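Local coordinates for protein sulfate adenylyltransferase (Allochromatium vinosum, PDB 4DNX) that catalyses the reaction of ATP with sulfate to give adenosine 5'-phosphosulfate and diphosphate, the first step from sulfate toward sulfite, at residues I294-A299 and Y305-A310; Q134-G137 and K142-G145; H208-K213 and G340-M345; V225-L230 and Q285-T290; I313-V318 and I327-N332. All blocks are in the same frame, centred on the assembly; numbering follows the deposited sequence.

Interaction 1. Residues I294-A299 and Y305-A310; sequences IGRDHA and YGPFDA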
# COMPACT_ATOMS: atom_id res chain seq x y z
N ILE A 294 -16.92 -13.40 -14.43
CA ILE A 294 -16.91 -14.84 -14.08
C ILE A 294 -16.99 -15.59 -15.41
O ILE A 294 -17.96 -15.47 -16.13
CB ILE A 294 -18.14 -15.21 -13.20
CG1 ILE A 294 -18.08 -14.42 -11.89
CG2 ILE A 294 -18.27 -16.80 -12.96
CD1 ILE A 294 -19.08 -14.84 -10.83
N GLY A 295 -15.95 -16.35 -15.71
CA GLY A 295 -15.89 -17.20 -16.90
C GLY A 295 -16.21 -18.66 -16.65
O GLY A 295 -16.84 -19.00 -15.65
N ARG A 296 -15.75 -19.54 -17.54
CA ARG A 296 -15.97 -20.99 -17.42
C ARG A 296 -15.15 -21.57 -16.28
O ARG A 296 -13.98 -21.20 -16.11
CB ARG A 296 -15.55 -21.62 -18.74
CG ARG A 296 -15.77 -23.11 -18.86
CD ARG A 296 -15.27 -23.58 -20.23
NE ARG A 296 -16.15 -23.14 -21.30
CZ ARG A 296 -17.10 -23.90 -21.86
NH1 ARG A 296 -17.31 -25.14 -21.45
NH2 ARG A 296 -17.84 -23.40 -22.83
N ASP A 297 -15.77 -22.46 -15.49
CA ASP A 297 -15.08 -23.16 -14.41
C ASP A 297 -14.46 -22.25 -13.37
O ASP A 297 -13.43 -22.55 -12.79
CB ASP A 297 -14.06 -24.16 -14.99
CG ASP A 297 -14.75 -25.32 -15.71
OD1 ASP A 297 -14.47 -25.57 -16.92
OD2 ASP A 297 -15.61 -26.00 -15.07
N HIS A 298 -15.09 -21.10 -13.14
CA HIS A 298 -14.54 -20.15 -12.19
C HIS A 298 -14.32 -20.76 -10.81
O HIS A 298 -15.24 -21.38 -10.28
CB HIS A 298 -15.47 -18.93 -12.12
CG HIS A 298 -14.94 -17.82 -11.27
ND1 HIS A 298 -14.14 -16.81 -11.77
CD2 HIS A 298 -15.06 -17.58 -9.94
CE1 HIS A 298 -13.82 -15.97 -10.80
NE2 HIS A 298 -14.36 -16.42 -9.67
N ALA A 299 -13.11 -20.59 -10.27
CA ALA A 299 -12.69 -21.08 -8.93
C ALA A 299 -12.81 -22.60 -8.77
O ALA A 299 -12.85 -23.12 -7.64
CB ALA A 299 -13.49 -20.36 -7.83
N TYR A 305 -17.72 -29.44 -10.62
CA TYR A 305 -18.68 -28.41 -10.98
C TYR A 305 -18.94 -28.33 -12.49
O TYR A 305 -18.07 -28.63 -13.32
CB TYR A 305 -18.21 -27.04 -10.44
CG TYR A 305 -17.65 -27.12 -9.03
CD1 TYR A 305 -18.45 -27.54 -7.96
CD2 TYR A 305 -16.31 -26.83 -8.79
CE1 TYR A 305 -17.94 -27.64 -6.65
CE2 TYR A 305 -15.79 -26.92 -7.47
CZ TYR A 305 -16.62 -27.36 -6.42
OH TYR A 305 -16.11 -27.46 -5.16
N GLY A 306 -20.16 -27.96 -12.84
CA GLY A 306 -20.47 -27.72 -14.26
C GLY A 306 -19.78 -26.43 -14.72
O GLY A 306 -19.53 -25.54 -13.90
N PRO A 307 -19.48 -26.33 -16.02
CA PRO A 307 -18.68 -25.19 -16.54
C PRO A 307 -19.25 -23.79 -16.23
O PRO A 307 -18.47 -22.84 -16.04
CB PRO A 307 -18.67 -25.43 -18.07
CG PRO A 307 -19.69 -26.46 -18.34
CD PRO A 307 -19.83 -27.30 -17.08
N PHE A 308 -20.58 -23.66 -16.20
CA PHE A 308 -21.22 -22.36 -15.91
C PHE A 308 -22.00 -22.30 -14.60
O PHE A 308 -22.78 -21.38 -14.36
CB PHE A 308 -22.09 -21.93 -17.10
CG PHE A 308 -21.31 -21.85 -18.40
CD1 PHE A 308 -20.38 -20.82 -18.57
CD2 PHE A 308 -21.46 -22.82 -19.37
CE1 PHE A 308 -19.62 -20.75 -19.75
CE2 PHE A 308 -20.72 -22.76 -20.56
CZ PHE A 308 -19.79 -21.72 -20.74
N ASP A 309 -21.81 -23.31 -13.74
CA ASP A 309 -22.46 -23.31 -12.43
C ASP A 309 -22.12 -22.06 -11.60
O ASP A 309 -22.96 -21.56 -10.84
CB ASP A 309 -22.12 -24.61 -11.65
CG ASP A 309 -22.79 -25.86 -12.25
OD1 ASP A 309 -23.56 -25.78 -13.25
OD2 ASP A 309 -22.57 -26.97 -11.71
N ALA A 310 -20.89 -21.56 -11.72
CA ALA A 310 -20.50 -20.37 -10.97
C ALA A 310 -21.18 -19.10 -11.50
O ALA A 310 -21.22 -18.08 -10.80
CB ALA A 310 -18.97 -20.23 -10.91
O HOH W 1 -18.68 -20.48 -14.41
O HOH W 2 -16.56 -28.12 -15.74

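Interaction 2. Residues Q134-G137 and K142-G145; sequences QVYG and KHPG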
# COMPACT_ATOMS: atom_id res chain seq x y z
N GLN A 134 -21.97 -28.93 1.91
CA GLN A 134 -22.66 -27.69 1.50
C GLN A 134 -21.72 -26.64 0.89
O GLN A 134 -22.05 -26.00 -0.14
CB GLN A 134 -23.44 -27.10 2.69
CG GLN A 134 -24.63 -27.96 3.11
CD GLN A 134 -25.76 -27.88 2.12
OE1 GLN A 134 -26.46 -26.88 2.04
NE2 GLN A 134 -25.93 -28.92 1.33
N VAL A 135 -20.55 -26.45 1.49
CA VAL A 135 -19.60 -25.42 0.99
C VAL A 135 -18.89 -25.86 -0.30
O VAL A 135 -18.79 -25.09 -1.27
CB VAL A 135 -18.58 -25.03 2.05
CG1 VAL A 135 -17.49 -24.11 1.45
CG2 VAL A 135 -19.27 -24.30 3.22
N TYR A 136 -18.40 -27.10 -0.30
CA TYR A 136 -17.53 -27.59 -1.39
C TYR A 136 -18.26 -28.40 -2.46
O TYR A 136 -17.68 -28.73 -3.50
CB TYR A 136 -16.34 -28.39 -0.80
CG TYR A 136 -15.50 -27.54 0.15
CD1 TYR A 136 -14.51 -26.68 -0.32
CD2 TYR A 136 -15.74 -27.59 1.52
CE1 TYR A 136 -13.75 -25.86 0.56
CE2 TYR A 136 -14.98 -26.79 2.41
CZ TYR A 136 -14.00 -25.95 1.94
OH TYR A 136 -13.27 -25.16 2.82
N GLY A 137 -19.53 -28.74 -2.20
CA GLY A 137 -20.35 -29.51 -3.13
C GLY A 137 -19.92 -30.94 -3.35
O GLY A 137 -20.27 -31.56 -4.36
N LYS A 142 -10.35 -36.22 -2.13
CA LYS A 142 -9.46 -35.74 -3.21
C LYS A 142 -9.61 -34.22 -3.46
O LYS A 142 -8.81 -33.61 -4.17
CB LYS A 142 -9.70 -36.51 -4.53
CG LYS A 142 -9.21 -38.00 -4.57
CD LYS A 142 -9.73 -38.76 -5.83
CE LYS A 142 -11.16 -39.30 -5.60
NZ LYS A 142 -11.81 -40.01 -6.75
N HIS A 143 -10.65 -33.60 -2.91
CA HIS A 143 -10.87 -32.20 -3.18
C HIS A 143 -9.95 -31.43 -2.21
O HIS A 143 -9.99 -31.65 -0.99
CB HIS A 143 -12.35 -31.88 -2.98
CG HIS A 143 -12.71 -30.46 -3.29
ND1 HIS A 143 -12.18 -29.39 -2.60
CD2 HIS A 143 -13.59 -29.96 -4.18
CE1 HIS A 143 -12.71 -28.27 -3.08
NE2 HIS A 143 -13.59 -28.59 -4.01
N PRO A 144 -9.08 -30.57 -2.74
CA PRO A 144 -8.09 -29.97 -1.86
C PRO A 144 -8.69 -29.02 -0.82
O PRO A 144 -8.14 -28.86 0.26
CB PRO A 144 -7.15 -29.21 -2.82
CG PRO A 144 -8.01 -28.91 -4.03
CD PRO A 144 -8.98 -30.06 -4.13
N GLY A 145 -9.84 -28.42 -1.13
CA GLY A 145 -10.47 -27.50 -0.19
C GLY A 145 -11.14 -28.32 0.92
O GLY A 145 -11.11 -27.92 2.06
O HOH W 3 -10.70 -25.20 2.60

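Interaction 3. Residues H208-K213 and G340-M345; sequences HEELCK and GRVVMM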
# COMPACT_ATOMS: atom_id res chain seq x y z
N HIS A 208 -6.95 -12.40 -22.09
CA HIS A 208 -7.46 -11.88 -20.81
C HIS A 208 -7.56 -10.39 -20.86
O HIS A 208 -8.51 -9.82 -20.31
CB HIS A 208 -6.60 -12.35 -19.64
CG HIS A 208 -6.87 -13.77 -19.27
ND1 HIS A 208 -5.98 -14.55 -18.57
CD2 HIS A 208 -7.95 -14.56 -19.51
CE1 HIS A 208 -6.48 -15.77 -18.41
NE2 HIS A 208 -7.68 -15.80 -18.97
N GLU A 209 -6.63 -9.76 -21.59
CA GLU A 209 -6.64 -8.31 -21.77
C GLU A 209 -7.93 -7.90 -22.50
O GLU A 209 -8.66 -6.97 -22.08
CB GLU A 209 -5.43 -7.91 -22.61
CG GLU A 209 -5.44 -6.47 -23.09
CD GLU A 209 -4.39 -6.17 -24.16
OE1 GLU A 209 -3.31 -6.85 -24.25
OE2 GLU A 209 -4.67 -5.24 -24.94
N GLU A 210 -8.21 -8.62 -23.58
CA GLU A 210 -9.39 -8.32 -24.39
C GLU A 210 -10.69 -8.68 -23.67
O GLU A 210 -11.70 -8.04 -23.88
CB GLU A 210 -9.28 -9.03 -25.76
CG GLU A 210 -8.08 -8.53 -26.61
CD GLU A 210 -8.15 -7.06 -26.98
OE1 GLU A 210 -7.06 -6.48 -27.24
OE2 GLU A 210 -9.27 -6.48 -27.04
N LEU A 211 -10.66 -9.70 -22.79
CA LEU A 211 -11.84 -10.02 -22.01
C LEU A 211 -12.20 -8.87 -21.09
O LEU A 211 -13.38 -8.52 -21.00
CB LEU A 211 -11.58 -11.24 -21.14
CG LEU A 211 -12.78 -11.76 -20.38
CD1 LEU A 211 -13.88 -12.16 -21.37
CD2 LEU A 211 -12.30 -12.95 -19.58
N CYS A 212 -11.19 -8.27 -20.45
CA CYS A 212 -11.42 -7.07 -19.60
C CYS A 212 -12.02 -5.94 -20.44
O CYS A 212 -12.99 -5.30 -20.01
CB CYS A 212 -10.13 -6.61 -18.93
SG CYS A 212 -9.63 -7.71 -17.60
N LYS A 213 -11.47 -5.73 -21.64
CA LYS A 213 -11.97 -4.65 -22.53
C LYS A 213 -13.39 -4.89 -23.02
O LYS A 213 -14.20 -3.93 -23.05
CB LYS A 213 -10.99 -4.45 -23.70
CG LYS A 213 -9.69 -3.84 -23.22
CD LYS A 213 -8.65 -3.74 -24.35
CE LYS A 213 -7.44 -2.96 -23.94
NZ LYS A 213 -6.48 -3.06 -25.12
N GLY A 340 -10.43 -9.51 -37.08
CA GLY A 340 -9.10 -9.02 -36.69
C GLY A 340 -8.97 -8.64 -35.24
O GLY A 340 -8.27 -7.69 -34.89
N ARG A 341 -9.60 -9.42 -34.36
CA ARG A 341 -9.49 -9.19 -32.96
C ARG A 341 -9.97 -10.40 -32.20
O ARG A 341 -10.60 -11.30 -32.77
CB ARG A 341 -10.31 -7.97 -32.54
CG ARG A 341 -11.79 -8.06 -32.84
CD ARG A 341 -12.41 -6.77 -32.32
NE ARG A 341 -13.71 -7.00 -31.71
CZ ARG A 341 -14.85 -6.97 -32.38
NH1 ARG A 341 -14.85 -6.71 -33.68
NH2 ARG A 341 -15.99 -7.20 -31.75
N VAL A 342 -9.66 -10.38 -30.92
CA VAL A 342 -10.06 -11.41 -29.99
C VAL A 342 -11.54 -11.22 -29.64
O VAL A 342 -11.98 -10.10 -29.35
CB VAL A 342 -9.15 -11.39 -28.78
CG1 VAL A 342 -9.64 -12.39 -27.74
CG2 VAL A 342 -7.71 -11.73 -29.21
N VAL A 343 -12.31 -12.31 -29.71
CA VAL A 343 -13.73 -12.27 -29.37
C VAL A 343 -14.07 -13.47 -28.48
O VAL A 343 -13.32 -14.46 -28.43
CB VAL A 343 -14.64 -12.28 -30.62
CG1 VAL A 343 -14.45 -11.00 -31.44
CG2 VAL A 343 -14.39 -13.52 -31.52
N MET A 344 -15.20 -13.38 -27.78
CA MET A 344 -15.83 -14.57 -27.21
C MET A 344 -16.52 -15.33 -28.35
O MET A 344 -17.39 -14.81 -29.05
CB MET A 344 -16.83 -14.19 -26.11
CG MET A 344 -16.17 -14.13 -24.75
SD MET A 344 -17.28 -13.51 -23.48
CE MET A 344 -17.64 -11.83 -24.02
N MET A 345 -16.13 -16.58 -28.52
CA MET A 345 -16.64 -17.39 -29.63
C MET A 345 -18.17 -17.45 -29.67
O MET A 345 -18.78 -17.36 -30.74
CB MET A 345 -16.02 -18.78 -29.55
CG MET A 345 -14.48 -18.77 -29.56
SD MET A 345 -13.79 -20.41 -29.89
CE MET A 345 -13.72 -21.04 -28.23

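Interaction 4. Residues V225-L230 and Q285-T290; sequences VIHMLL and QNMGAT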
# COMPACT_ATOMS: atom_id res chain seq x y z
N VAL A 225 -10.37 -2.95 -12.18
CA VAL A 225 -9.46 -3.25 -11.09
C VAL A 225 -8.98 -4.68 -11.38
O VAL A 225 -9.83 -5.61 -11.44
CB VAL A 225 -10.18 -3.21 -9.72
CG1 VAL A 225 -9.15 -3.60 -8.62
CG2 VAL A 225 -10.73 -1.79 -9.43
N ILE A 226 -7.66 -4.84 -11.55
CA ILE A 226 -7.04 -6.18 -11.76
C ILE A 226 -6.67 -6.55 -10.33
O ILE A 226 -5.84 -5.87 -9.71
CB ILE A 226 -5.82 -6.08 -12.66
CG1 ILE A 226 -6.24 -5.63 -14.09
CG2 ILE A 226 -5.15 -7.47 -12.72
CD1 ILE A 226 -5.12 -5.43 -15.12
N HIS A 227 -7.33 -7.55 -9.80
CA HIS A 227 -7.26 -7.86 -8.35
C HIS A 227 -6.47 -9.17 -8.27
O HIS A 227 -7.03 -10.25 -8.49
CB HIS A 227 -8.69 -7.97 -7.83
CG HIS A 227 -8.82 -7.72 -6.34
ND1 HIS A 227 -9.75 -8.39 -5.57
CD2 HIS A 227 -8.13 -6.93 -5.50
CE1 HIS A 227 -9.65 -7.98 -4.31
NE2 HIS A 227 -8.67 -7.10 -4.23
N MET A 228 -5.19 -9.06 -7.97
CA MET A 228 -4.29 -10.23 -8.06
C MET A 228 -4.31 -11.03 -6.77
O MET A 228 -4.33 -10.45 -5.66
CB MET A 228 -2.85 -9.78 -8.37
CG MET A 228 -2.63 -9.16 -9.86
SD MET A 228 -0.94 -8.61 -10.10
CE MET A 228 -0.72 -7.39 -8.78
N LEU A 229 -4.35 -12.35 -6.90
CA LEU A 229 -4.37 -13.18 -5.70
C LEU A 229 -2.90 -13.33 -5.30
O LEU A 229 -2.10 -13.93 -6.02
CB LEU A 229 -5.05 -14.53 -5.99
CG LEU A 229 -4.93 -15.56 -4.85
CD1 LEU A 229 -5.28 -14.96 -3.46
CD2 LEU A 229 -5.85 -16.70 -5.22
N LEU A 230 -2.54 -12.75 -4.15
CA LEU A 230 -1.19 -12.82 -3.61
C LEU A 230 -1.05 -14.05 -2.71
O LEU A 230 -1.96 -14.38 -1.97
CB LEU A 230 -0.91 -11.57 -2.75
CG LEU A 230 -1.16 -10.30 -3.56
CD1 LEU A 230 -1.09 -9.09 -2.61
CD2 LEU A 230 -0.19 -10.12 -4.70
N GLN A 285 -17.72 -6.34 -4.20
CA GLN A 285 -18.68 -5.23 -3.96
C GLN A 285 -18.14 -4.37 -2.84
O GLN A 285 -18.18 -3.12 -2.93
CB GLN A 285 -20.09 -5.75 -3.64
CG GLN A 285 -21.10 -4.58 -3.44
CD GLN A 285 -22.53 -5.05 -3.23
OE1 GLN A 285 -23.00 -6.00 -3.87
NE2 GLN A 285 -23.26 -4.32 -2.38
N ASN A 286 -17.63 -5.01 -1.78
CA ASN A 286 -17.03 -4.22 -0.68
C ASN A 286 -15.89 -3.26 -1.09
O ASN A 286 -15.80 -2.16 -0.60
CB ASN A 286 -16.60 -5.13 0.49
CG ASN A 286 -17.75 -5.43 1.41
OD1 ASN A 286 -18.74 -4.70 1.44
ND2 ASN A 286 -17.60 -6.49 2.21
N MET A 287 -15.06 -3.70 -2.04
CA MET A 287 -13.96 -2.87 -2.53
C MET A 287 -14.44 -1.78 -3.53
O MET A 287 -13.68 -0.84 -3.78
CB MET A 287 -12.83 -3.75 -3.07
CG MET A 287 -13.00 -4.06 -4.52
SD MET A 287 -11.73 -5.27 -5.01
CE MET A 287 -12.03 -5.25 -6.80
N GLY A 288 -15.72 -1.82 -3.98
CA GLY A 288 -16.28 -0.74 -4.79
C GLY A 288 -16.53 -1.08 -6.27
O GLY A 288 -16.93 -0.20 -7.05
N ALA A 289 -16.29 -2.34 -6.64
CA ALA A 289 -16.56 -2.75 -8.03
C ALA A 289 -18.06 -2.88 -8.24
O ALA A 289 -18.79 -3.32 -7.33
CB ALA A 289 -15.86 -4.07 -8.37
N THR A 290 -18.51 -2.51 -9.44
CA THR A 290 -19.91 -2.61 -9.80
C THR A 290 -20.22 -3.87 -10.63
O THR A 290 -21.40 -4.26 -10.74
CB THR A 290 -20.41 -1.34 -10.57
OG1 THR A 290 -19.63 -1.15 -11.75
CG2 THR A 290 -20.33 -0.07 -9.74

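Interaction 5. Residues I313-V318 and I327-N332; sequences IFDDAV and IFRADN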
# COMPACT_ATOMS: atom_id res chain seq x y z
N ILE A 313 -25.36 -19.86 -10.27
CA ILE A 313 -25.65 -19.88 -8.83
C ILE A 313 -26.30 -18.53 -8.45
O ILE A 313 -27.09 -18.45 -7.50
CB ILE A 313 -24.37 -20.14 -8.00
CG1 ILE A 313 -24.73 -20.39 -6.52
CG2 ILE A 313 -23.31 -19.00 -8.15
CD1 ILE A 313 -23.59 -21.05 -5.72
N PHE A 314 -25.99 -17.48 -9.21
CA PHE A 314 -26.53 -16.15 -8.90
C PHE A 314 -28.02 -16.01 -9.26
O PHE A 314 -28.68 -15.11 -8.74
CB PHE A 314 -25.69 -15.03 -9.57
CG PHE A 314 -24.33 -14.87 -8.96
CD1 PHE A 314 -23.27 -15.60 -9.47
CD2 PHE A 314 -24.11 -14.04 -7.86
CE1 PHE A 314 -22.01 -15.51 -8.92
CE2 PHE A 314 -22.83 -13.93 -7.30
CZ PHE A 314 -21.78 -14.66 -7.82
N ASP A 315 -28.53 -16.90 -10.11
CA ASP A 315 -29.94 -16.87 -10.56
C ASP A 315 -30.89 -17.40 -9.52
O ASP A 315 -31.98 -16.85 -9.31
CB ASP A 315 -30.14 -17.72 -11.83
CG ASP A 315 -29.44 -17.14 -13.04
OD1 ASP A 315 -29.24 -15.91 -13.10
OD2 ASP A 315 -29.10 -17.94 -13.94
N ASP A 316 -30.50 -18.49 -8.87
CA ASP A 316 -31.43 -19.19 -7.99
C ASP A 316 -30.99 -19.18 -6.54
O ASP A 316 -31.76 -18.76 -5.67
CB ASP A 316 -31.68 -20.64 -8.48
CG ASP A 316 -30.58 -21.13 -9.42
OD1 ASP A 316 -29.39 -20.90 -9.13
OD2 ASP A 316 -30.93 -21.75 -10.46
N ALA A 317 -29.76 -19.62 -6.28
CA ALA A 317 -29.34 -19.88 -4.91
C ALA A 317 -29.07 -18.61 -4.10
O ALA A 317 -29.37 -18.58 -2.91
CB ALA A 317 -28.13 -20.85 -4.85
N VAL A 318 -28.48 -17.59 -4.72
CA VAL A 318 -28.14 -16.39 -3.97
C VAL A 318 -29.45 -15.62 -3.74
O VAL A 318 -30.15 -15.33 -4.70
CB VAL A 318 -27.11 -15.50 -4.73
CG1 VAL A 318 -26.90 -14.16 -4.02
CG2 VAL A 318 -25.78 -16.24 -4.85
N ILE A 327 -22.80 -9.56 -12.47
CA ILE A 327 -21.82 -10.47 -13.04
C ILE A 327 -21.76 -10.23 -14.54
O ILE A 327 -22.80 -10.16 -15.19
CB ILE A 327 -22.20 -11.95 -12.77
CG1 ILE A 327 -22.28 -12.24 -11.24
CG2 ILE A 327 -21.19 -12.91 -13.49
CD1 ILE A 327 -21.13 -11.68 -10.39
N PHE A 328 -20.54 -10.12 -15.06
CA PHE A 328 -20.31 -10.20 -16.49
C PHE A 328 -19.96 -11.66 -16.79
O PHE A 328 -18.94 -12.16 -16.29
CB PHE A 328 -19.14 -9.31 -16.93
CG PHE A 328 -18.89 -9.40 -18.44
CD1 PHE A 328 -17.93 -10.27 -18.95
CD2 PHE A 328 -19.68 -8.67 -19.31
CE1 PHE A 328 -17.75 -10.36 -20.38
CE2 PHE A 328 -19.49 -8.75 -20.71
CZ PHE A 328 -18.53 -9.61 -21.22
N ARG A 329 -20.79 -12.31 -17.59
CA ARG A 329 -20.65 -13.75 -17.83
C ARG A 329 -19.74 -13.95 -19.04
O ARG A 329 -20.14 -13.67 -20.17
CB ARG A 329 -22.02 -14.39 -18.08
CG ARG A 329 -22.87 -14.45 -16.83
CD ARG A 329 -24.28 -15.02 -17.12
NE ARG A 329 -25.00 -15.18 -15.86
CZ ARG A 329 -26.09 -15.92 -15.70
NH1 ARG A 329 -26.64 -16.56 -16.73
NH2 ARG A 329 -26.66 -16.00 -14.51
N ALA A 330 -18.52 -14.39 -18.76
CA ALA A 330 -17.51 -14.64 -19.81
C ALA A 330 -17.54 -16.09 -20.29
O ALA A 330 -18.19 -16.97 -19.70
CB ALA A 330 -16.14 -14.27 -19.29
N ASP A 331 -16.84 -16.34 -21.40
CA ASP A 331 -16.71 -17.68 -21.98
C ASP A 331 -15.40 -17.68 -22.78
O ASP A 331 -14.70 -16.65 -22.84
CB ASP A 331 -17.92 -17.97 -22.87
CG ASP A 331 -18.14 -19.46 -23.12
OD1 ASP A 331 -17.21 -20.26 -22.94
OD2 ASP A 331 -19.26 -19.82 -23.54
N ASN A 332 -15.06 -18.83 -23.36
CA ASN A 332 -13.81 -19.01 -24.12
C ASN A 332 -13.68 -17.96 -25.23
O ASN A 332 -14.67 -17.61 -25.90
CB ASN A 332 -13.77 -20.39 -24.78
CG ASN A 332 -13.73 -21.55 -23.76
OD1 ASN A 332 -13.08 -21.46 -22.72
ND2 ASN A 332 -14.39 -22.64 -24.11

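Interaction 1. Residues I294-A299 and Y305-A310
One face of the Arg296 guanidinium is met by the ring of Phe308. CZ of Phe308 lies 3.3 Å from Arg296 NH2, off-centre toward the rim of the flat group. The two planes are 68° apart, so this is not a parallel stack. One face of the phenyl ring itself is met by CB of its neighbour Pro307. The aliphatic part of Arg296 runs alongside Pro307, with Arg296 CG 3.8 Å from Pro307 CB. Its chain is straight as far as CD and bends at chi3 (-72°), which turns the guanidinium toward Phe308. NH2 also forms a salt bridge with Asp331.

Behind this surface pair the backbones meet directly. Asp297 N donates to Pro307 O at 2.8 Å, almost straight. A water lies between Pro307 O, 2.9 Å away, and Gly295 O. Deeper in, His298 CB packs on Ala310 CB at 3.9 Å. Ile294 CG2 reaches Ala310 CB at 4.1 Å.

Residues 295-299 belong to the GRDHAG sequence of ATP sulfurylases, which as in relatives probably borders the nucleotide pocket. Here a type II turn from Gly295 to His298 faces a type I turn from Gly306 to Asp309 that leads into helix 309-316. Through the Asp297 N-H bond to Pro307 O, the turns are joined mainly by the main chain. The arginine charge is probably balanced by Asp331.

Interaction 2. Residues Q134-G137 and K142-G145
The rings of Tyr136 and His143 meet as an offset edge-to-face pair. The edge of the tyrosine points at the face of the imidazole, with centroids 5.5 Å apart and planes at 68°. The closest atoms are Tyr136 CD1 and His143 CE1, at 3.7 Å. Tyr136 CG is anti to its own carbonyl carbon (chi1 -59°), and this sends the phenol across to Gly145. His143 takes the other course: CG is anti to the backbone N (chi1 -178°), and the imidazole turns its ND1 edge to the first turn of its own helix.

His143 is the N-cap of helix 144-149. Its ND1 accepts from Gly145 N at 2.9 Å, and also from Val146 N. Helix 125-136 ends at Tyr136, and the chain leaves it through Gly137 with positive phi. The contact therefore spans the short connection between two successive helices of the PUA-like region.

The tyrosine ring is held between two groups. Over one face is the Gly145 carbonyl, its C atom 3.6 Å from Tyr136 CE1. On the opposite face is Val135 CG1. A water joins Tyr136 OH, 2.6 Å away, to Gly145 O. His143 NE2 and Tyr136 O both bond to the hydroxyl of Tyr305.

Interaction 3. Residues H208-K213 and G340-M345
Helix 206-219 passes strand 341-344 with its nearest CA atoms, those of Glu210 and Val342, 6.4 Å apart. No hydrogen bond crosses the gap. The contact is made by two side-chain pairs.

The first joins Glu210 and Val342. The glutamate touches with its methylenes, not with its carboxylate: CG lies 3.7 Å from Val342 CB, and Glu210 CB lies 3.9 Å from Val342 CG1. A bend at chi2 (-62°) carries the carboxylate away from the valine. Its OE1 has long, weak ion pairs with Arg206 and Arg380. The preceding residue, Glu209, has a salt bridge to Arg380.

The second pair is further along both segments. Leu211 CD1 meets Met344 SD at 4.2 Å. Both residues are buried. Leu211 also packs on Ala330, and Met344 on Met214 and Thr333.

Strand 341-344 is an outer strand of a small antiparallel sheet, next to strand 333-336. It is entered through a G1 beta bulge in which Gly340 and Arg341 both face Ser336. The contact lays this sheet against a helix of the Rossmann-like domain. Its chemistry is apolar. No charged atoms meet across the contact, and Arg341 NE stays 6.5 Å from Glu210 OE2. The two segments are thus joined by van der Waals contact of methylene, methine, methyl and thioether groups.

Interaction 4. Residues V225-L230 and Q285-T290
Val225 meets Met287 through its CG1 branch, 3.8 Å from the methionine CE. Their side chains run antiparallel past one another. Ile226 turns its side chain to the other surface of the sheet, where it packs on Val260 and Met250. His227 comes back toward Met287 and gives it a ring face. Met287 SD sits over one face of the imidazole, 3.6 Å from the ring centroid and 15° off the ring normal, a sulfur-aromatic contact. The nearest ring atom is His227 CE1, 3.5 Å from SD. The methyl CE lies over the same face at 4.2 Å from the centroid, a CH-pi contact.

Met287 reaches both partners from a crowded position, with CG between its backbone N and carbonyl carbon (chi1 90°). Beyond CG the chain is extended, which sets SD over the imidazole and carries CE on to Val225. Both ring nitrogens are hydrogen-bonded. His227 ND1 bonds to Arg284 NE, and NE2 to the hydroxyl of Tyr51. This probably limits its rotation.

Met287 lies in the last turn of helix 274-287, which Gly288 closes in a Schellman motif. Strand 223-230 runs between 195-200 and 260-266 in the parallel sheet of the Rossmann-like domain. The helix end packs on one surface of this sheet, with Met287 and Ala289 also touching Ala197. Helix 240-254 packs against Ile226 and Met228 on the other.

Interaction 5. Residues I313-V318 and I327-N332
Asp315 and Arg329 form a salt bridge between the weakly bonded later part of helix 309-316 and strand 326-329. These are the last two elements of the beta-alpha-beta unit that starts with strand 291-294, in the Rossmann-like domain. A single nitrogen, Arg329 NH2, meets both carboxylate oxygens. The bond to Asp315 OD2 is 3.2 Å long and nearly straight, at 172°. It reaches OD2 on the syn side, out of the carboxylate plane but within that of the guanidinium. The bond to Asp315 OD1 is shorter, 2.9 Å, yet weak because its angle is only 123°. Only NH2 bonds, and the planes are 46° apart, unlike the flat pair that uses two nitrogens. The arginine chain runs extended from CG to NE, which lets the guanidinium span the distance to the helix.

Beside the ion pair lies an apolar one. Ile327 sets its CG1 over the centre of the Phe314 ring, 3.9 Å from the centroid and close to the ring normal. This is a CH-pi contact. The two side chains cross at about a right angle. Phe314 also touches Ala281 and Ile294, and Ile327 touches Phe292 and Ile294, so the pair joins the packing of helix 274-287 and strand 291-294. The salt bridge lies at the outer side of this packing, at the protein surface. Past CG1, the methyl CD1 of Ile327 reaches Phe314 CZ at 4.0 Å.

How the interactions relate
From the N terminus, interaction 2 comes first. It closes the short loop between helices 125-136 and 144-149 in the PUA-like region. Interaction 3 opens next, at 208-213, and closes only at 340-345. Interactions 4, 1 and 5 follow one another inside that long loop, and none of them cross. Interaction 4 ties the sheet interior to the end of helix 274-287. Two short loops are then closed, by interaction 1 at the start of helix 309-316 and by interaction 5 on its later part. They meet where strands 291-294 and 326-329 pair. Interaction 5 also touches interaction 3, joining the parallel and antiparallel sheets. Tyr305 of interaction 1 bonds to interaction 2, linking the two family regions.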